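Local coordinates for protein F-93 (PDB 1TBX) that probably acts as a homodimeric winged-helix transcription factor that recognizes a palindromic or pseudo-palindromic DNA target, at residues I84-Y87 against K88-K92; D27-K30 against K31-E35. One frame throughout, in Å; residues are numbered along the deposited sequence.

The two contacts are both local, each between successive turns of one helix. Contact 2 comes first along the chain, on helix 25-33 and the residues just after it. Contact 1 comes second, near the end of the long helix 71-94. Between them in the sequence come helix 40-52 and the two antiparallel strands of the wing, 56-61 and 64-69. Their centres are about 17 Å apart, yet they touch where Lys88 CE packs on Glu35 OE1 at 3.4 Å. Contact 2 lies within the winged-helix domain, and contact 1 borders the second subunit of the homodimer.

Contact 1: residues I84-Y87 against K88-K92; sequences IETY and KQIKK
Tyr87 and Lys91 lie one helical turn apart and meet over one face of the tyrosine ring. Lys91 CG sits 3.8 Å from the ring centroid of Tyr87, 22° off the ring normal. This is a CH-pi contact, displaced toward the rim. The lysine chain then bends repeatedly and follows the ring outward to its hydroxyl. There Lys91 NZ donates a hydrogen bond to Tyr87 OH, 3.1 Å long. The ring is set up for this by its first torsion: CG is anti to the backbone N (chi1 -173°), beside the carbonyl carbon.

Lys88 turns the other way, back toward Glu85. Its NZ forms a salt bridge with Glu85 OE1 at 2.7 Å. The ammonium group comes from above the carboxylate plane, 46° out of it. Glu85 reaches it through a bend at chi2. On the way, Lys88 CE passes Ile84 CG2 at 4.1 Å. Thr86 CG2 touches Ile90 CD1, also at 4.1 Å, while its OG1 bonds back to Thr82 O.

Beneath the side chains the helix backbone bonds run on. Lys88 N bonds to Ile84 O at 2.8 Å, and Lys91 N to Tyr87 O at 2.9 Å.

Phe6 packs edge-to-face with the Tyr87 ring, while Phe76 of the second subunit meets that ring with the planes nearly parallel and also packs on Ile90. A salt bridge and apolar side chains thus share one helix, with Ile84 turned to helix 9-17 of its own chain. The arrangement is that of a C-terminal helix of a winged-helix protein packing in a homodimer interface.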
loop_
_atom_site.group_PDB
_atom_site.type_symbol
_atom_site.label_atom_id
_atom_site.label_comp_id
_atom_site.label_asym_id
_atom_site.label_seq_id
_atom_site.Cartn_x
_atom_site.Cartn_y
_atom_site.Cartn_z
ATOM N N ILE A 84 -5.053 -4.486 1.043
ATOM C CA ILE A 84 -6.222 -3.587 0.893
ATOM C C ILE A 84 -7.488 -4.150 1.535
ATOM O O ILE A 84 -8.251 -3.438 2.215
ATOM C CB ILE A 84 -6.494 -3.291 -0.584
ATOM C CG1 ILE A 84 -5.369 -2.422 -1.156
ATOM C CG2 ILE A 84 -7.871 -2.625 -0.765
ATOM C CD1 ILE A 84 -5.025 -2.738 -2.555
ATOM N N GLU A 85 -7.702 -5.437 1.333
ATOM C CA GLU A 85 -8.841 -6.087 1.921
ATOM C C GLU A 85 -8.829 -6.038 3.444
ATOM O O GLU A 85 -9.886 -5.856 4.070
ATOM C CB GLU A 85 -8.898 -7.504 1.420
ATOM C CG GLU A 85 -10.294 -8.034 1.452
ATOM C CD GLU A 85 -11.171 -7.445 0.342
ATOM O OE1 GLU A 85 -10.599 -6.969 -0.706
ATOM O OE2 GLU A 85 -12.437 -7.478 0.538
ATOM N N THR A 86 -7.633 -6.215 4.027
ATOM C CA THR A 86 -7.474 -6.229 5.455
ATOM C C THR A 86 -7.717 -4.804 5.899
ATOM O O THR A 86 -8.394 -4.566 6.888
ATOM C CB THR A 86 -6.035 -6.683 5.820
ATOM O OG1 THR A 86 -5.826 -8.024 5.362
ATOM C CG2 THR A 86 -5.823 -6.751 7.364
ATOM N N TYR A 87 -7.160 -3.862 5.143
ATOM C CA TYR A 87 -7.431 -2.442 5.373
ATOM C C TYR A 87 -8.921 -2.117 5.441
ATOM O O TYR A 87 -9.364 -1.561 6.457
ATOM C CB TYR A 87 -6.843 -1.561 4.286
ATOM C CG TYR A 87 -6.960 -0.087 4.607
ATOM C CD1 TYR A 87 -6.692 0.378 5.895
ATOM C CD2 TYR A 87 -7.343 0.843 3.633
ATOM C CE1 TYR A 87 -6.794 1.712 6.214
ATOM C CE2 TYR A 87 -7.449 2.188 3.950
ATOM C CZ TYR A 87 -7.174 2.616 5.241
ATOM O OH TYR A 87 -7.235 3.950 5.578
ATOM N N LYS A 88 -9.663 -2.441 4.361
ATOM C CA LYS A 88 -11.108 -2.316 4.338
ATOM C C LYS A 88 -11.763 -2.880 5.582
ATOM O O LYS A 88 -12.566 -2.204 6.201
ATOM C CB LYS A 88 -11.657 -3.062 3.172
ATOM C CG LYS A 88 -11.673 -2.356 1.851
ATOM C CD LYS A 88 -12.542 -3.190 0.866
ATOM C CE LYS A 88 -11.883 -3.210 -0.551
ATOM N NZ LYS A 88 -11.569 -4.540 -1.248
ATOM N N GLN A 89 -11.400 -4.097 5.998
ATOM C CA GLN A 89 -12.010 -4.700 7.200
ATOM C C GLN A 89 -11.616 -4.026 8.470
ATOM O O GLN A 89 -12.316 -4.138 9.466
ATOM C CB GLN A 89 -11.703 -6.195 7.317
ATOM C CG GLN A 89 -12.413 -7.022 6.290
ATOM C CD GLN A 89 -13.948 -6.781 6.286
ATOM O OE1 GLN A 89 -14.614 -6.945 7.331
ATOM N NE2 GLN A 89 -14.488 -6.379 5.137
ATOM N N ILE A 90 -10.461 -3.369 8.468
ATOM C CA ILE A 90 -9.990 -2.666 9.659
ATOM C C ILE A 90 -10.812 -1.364 9.794
ATOM O O ILE A 90 -11.396 -1.099 10.845
ATOM C CB ILE A 90 -8.450 -2.462 9.569
ATOM C CG1 ILE A 90 -7.726 -3.597 10.287
ATOM C CG2 ILE A 90 -8.031 -1.124 10.129
ATOM C CD1 ILE A 90 -6.246 -3.623 10.005
ATOM N N LYS A 91 -10.894 -0.605 8.698
ATOM C CA LYS A 91 -11.816 0.517 8.594
ATOM C C LYS A 91 -13.227 0.075 9.065
ATOM O O LYS A 91 -13.644 0.500 10.148
ATOM C CB LYS A 91 -11.749 1.208 7.210
ATOM C CG LYS A 91 -10.349 1.732 6.857
ATOM C CD LYS A 91 -10.066 3.191 7.332
ATOM C CE LYS A 91 -9.049 3.374 8.563
ATOM N NZ LYS A 91 -7.997 4.521 8.529
ATOM N N LYS A 92 -13.920 -0.840 8.376
ATOM C CA LYS A 92 -15.219 -1.318 8.910
ATOM C C LYS A 92 -15.233 -1.624 10.410
ATOM O O LYS A 92 -16.039 -1.060 11.125
ATOM C CB LYS A 92 -15.816 -2.493 8.112
ATOM C CG LYS A 92 -16.875 -3.366 8.923
ATOM C CD LYS A 92 -17.961 -4.030 8.023
ATOM C CE LYS A 92 -17.702 -3.825 6.510
ATOM N NZ LYS A 92 -17.907 -5.103 5.767
#

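Contact 2: residues D27-K30 against K31-E35; sequences DLYK and KVNAE
This is a local contact within the winged-helix domain, covering most of helix 25-33 and running to Glu35, near its C-terminal end. Tyr29 and Asn33 carry much of it. They lie side by side and point the same way, because both have CG anti to the backbone N (chi1 172° and 180°). Asn33 CB makes a CH-pi contact over one face of the Tyr29 ring, 4.1 Å from its centroid and offset toward the rim. The ring and amide planes are 25° apart. Asn33 OD1 comes to 3.6 Å from Tyr29 OH, but each of these atoms has its hydrogen bond elsewhere. Tyr29 OH bonds to Met38 O and Asn33 OD1 accepts from Met38 N, so both side chains grip one backbone residue of the next loop.

On the buried side, Leu28 CG and Val32 CG2 make an apolar contact at 4.3 Å. The main chain holds the turns together. Val32 N bonds to Leu28 O at 3.1 Å, and Asn33 N to Tyr29 O at 2.9 Å. Ala34 N carries the pattern on to Lys30 O at 3.0 Å.

Leu28 packs on Val13 and Tyr16 of helix 9-17, and Val32 also lies on Tyr16. Phe43 of helix 40-52 touches Leu28 and meets the Tyr29 ring edge-to-face. Helix 25-33 is thus packed against both helix 9-17 and helix 40-52, ahead of the two wing strands in the chain.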
loop_
_atom_site.group_PDB
_atom_site.type_symbol
_atom_site.label_atom_id
_atom_site.label_comp_id
_atom_site.label_asym_id
_atom_site.label_seq_id
_atom_site.Cartn_x
_atom_site.Cartn_y
_atom_site.Cartn_z
ATOM N N ASP A 27 -14.532 0.129 -17.146
ATOM C CA ASP A 27 -15.277 -0.556 -16.093
ATOM C C ASP A 27 -14.421 -0.822 -14.885
ATOM O O ASP A 27 -14.936 -0.791 -13.765
ATOM C CB ASP A 27 -15.933 -1.850 -16.554
ATOM C CG ASP A 27 -17.067 -1.582 -17.485
ATOM O OD1 ASP A 27 -17.602 -0.445 -17.381
ATOM O OD2 ASP A 27 -17.448 -2.395 -18.371
ATOM N N LEU A 28 -13.128 -1.097 -15.096
ATOM C CA LEU A 28 -12.239 -1.284 -13.956
ATOM C C LEU A 28 -12.178 0.027 -13.203
ATOM O O LEU A 28 -12.243 0.038 -11.991
ATOM C CB LEU A 28 -10.838 -1.748 -14.347
ATOM C CG LEU A 28 -9.887 -1.883 -13.132
ATOM C CD1 LEU A 28 -10.264 -3.084 -12.217
ATOM C CD2 LEU A 28 -8.376 -1.918 -13.468
ATOM N N TYR A 29 -12.108 1.133 -13.925
ATOM C CA TYR A 29 -12.199 2.392 -13.273
ATOM C C TYR A 29 -13.464 2.557 -12.418
ATOM O O TYR A 29 -13.360 3.006 -11.274
ATOM C CB TYR A 29 -12.154 3.519 -14.269
ATOM C CG TYR A 29 -12.457 4.811 -13.562
ATOM C CD1 TYR A 29 -11.616 5.285 -12.556
ATOM C CD2 TYR A 29 -13.604 5.506 -13.822
ATOM C CE1 TYR A 29 -11.886 6.449 -11.905
ATOM C CE2 TYR A 29 -13.878 6.703 -13.183
ATOM C CZ TYR A 29 -13.017 7.152 -12.228
ATOM O OH TYR A 29 -13.290 8.286 -11.553
ATOM N N LYS A 30 -14.645 2.247 -12.962
ATOM C CA LYS A 30 -15.877 2.391 -12.189
ATOM C C LYS A 30 -15.829 1.626 -10.874
ATOM O O LYS A 30 -16.225 2.125 -9.825
ATOM C CB LYS A 30 -17.063 1.930 -12.976
ATOM C CG LYS A 30 -17.500 2.937 -13.970
ATOM C CD LYS A 30 -18.312 2.253 -15.010
ATOM C CE LYS A 30 -19.763 2.693 -14.832
ATOM N NZ LYS A 30 -20.753 1.642 -15.218
ATOM N N LYS A 31 -15.306 0.428 -10.935
ATOM C CA LYS A 31 -15.256 -0.474 -9.810
ATOM C C LYS A 31 -14.325 0.050 -8.699
ATOM O O LYS A 31 -14.702 0.086 -7.525
ATOM C CB LYS A 31 -14.696 -1.784 -10.331
ATOM C CG LYS A 31 -14.938 -2.954 -9.481
ATOM C CD LYS A 31 -14.675 -4.221 -10.289
ATOM C CE LYS A 31 -15.844 -4.554 -11.196
ATOM N NZ LYS A 31 -16.887 -5.306 -10.458
ATOM N N VAL A 32 -13.105 0.416 -9.089
ATOM C CA VAL A 32 -12.099 0.952 -8.198
ATOM C C VAL A 32 -12.711 2.171 -7.524
ATOM O O VAL A 32 -12.760 2.286 -6.279
ATOM C CB VAL A 32 -10.796 1.333 -8.979
ATOM C CG1 VAL A 32 -9.924 2.292 -8.215
ATOM C CG2 VAL A 32 -9.980 0.080 -9.308
ATOM N N ASN A 33 -13.225 3.068 -8.352
ATOM C CA ASN A 33 -13.741 4.312 -7.872
ATOM C C ASN A 33 -14.916 4.200 -6.870
ATOM O O ASN A 33 -15.024 5.006 -5.935
ATOM C CB ASN A 33 -14.079 5.155 -9.063
ATOM C CG ASN A 33 -14.626 6.457 -8.661
ATOM O OD1 ASN A 33 -13.904 7.323 -8.164
ATOM N ND2 ASN A 33 -15.934 6.599 -8.795
ATOM N N ALA A 34 -15.764 3.193 -7.080
ATOM C CA ALA A 34 -16.860 2.802 -6.178
ATOM C C ALA A 34 -16.398 2.481 -4.752
ATOM O O ALA A 34 -17.222 2.458 -3.850
ATOM C CB ALA A 34 -17.618 1.580 -6.760
ATOM N N GLU A 35 -15.102 2.232 -4.549
ATOM C CA GLU A 35 -14.581 1.845 -3.239
ATOM C C GLU A 35 -13.475 2.747 -2.737
ATOM O O GLU A 35 -13.360 2.981 -1.554
ATOM C CB GLU A 35 -13.969 0.459 -3.325
ATOM C CG GLU A 35 -14.934 -0.622 -3.738
ATOM C CD GLU A 35 -15.086 -1.693 -2.690
ATOM O OE1 GLU A 35 -14.634 -1.490 -1.542
ATOM O OE2 GLU A 35 -15.680 -2.733 -2.997
#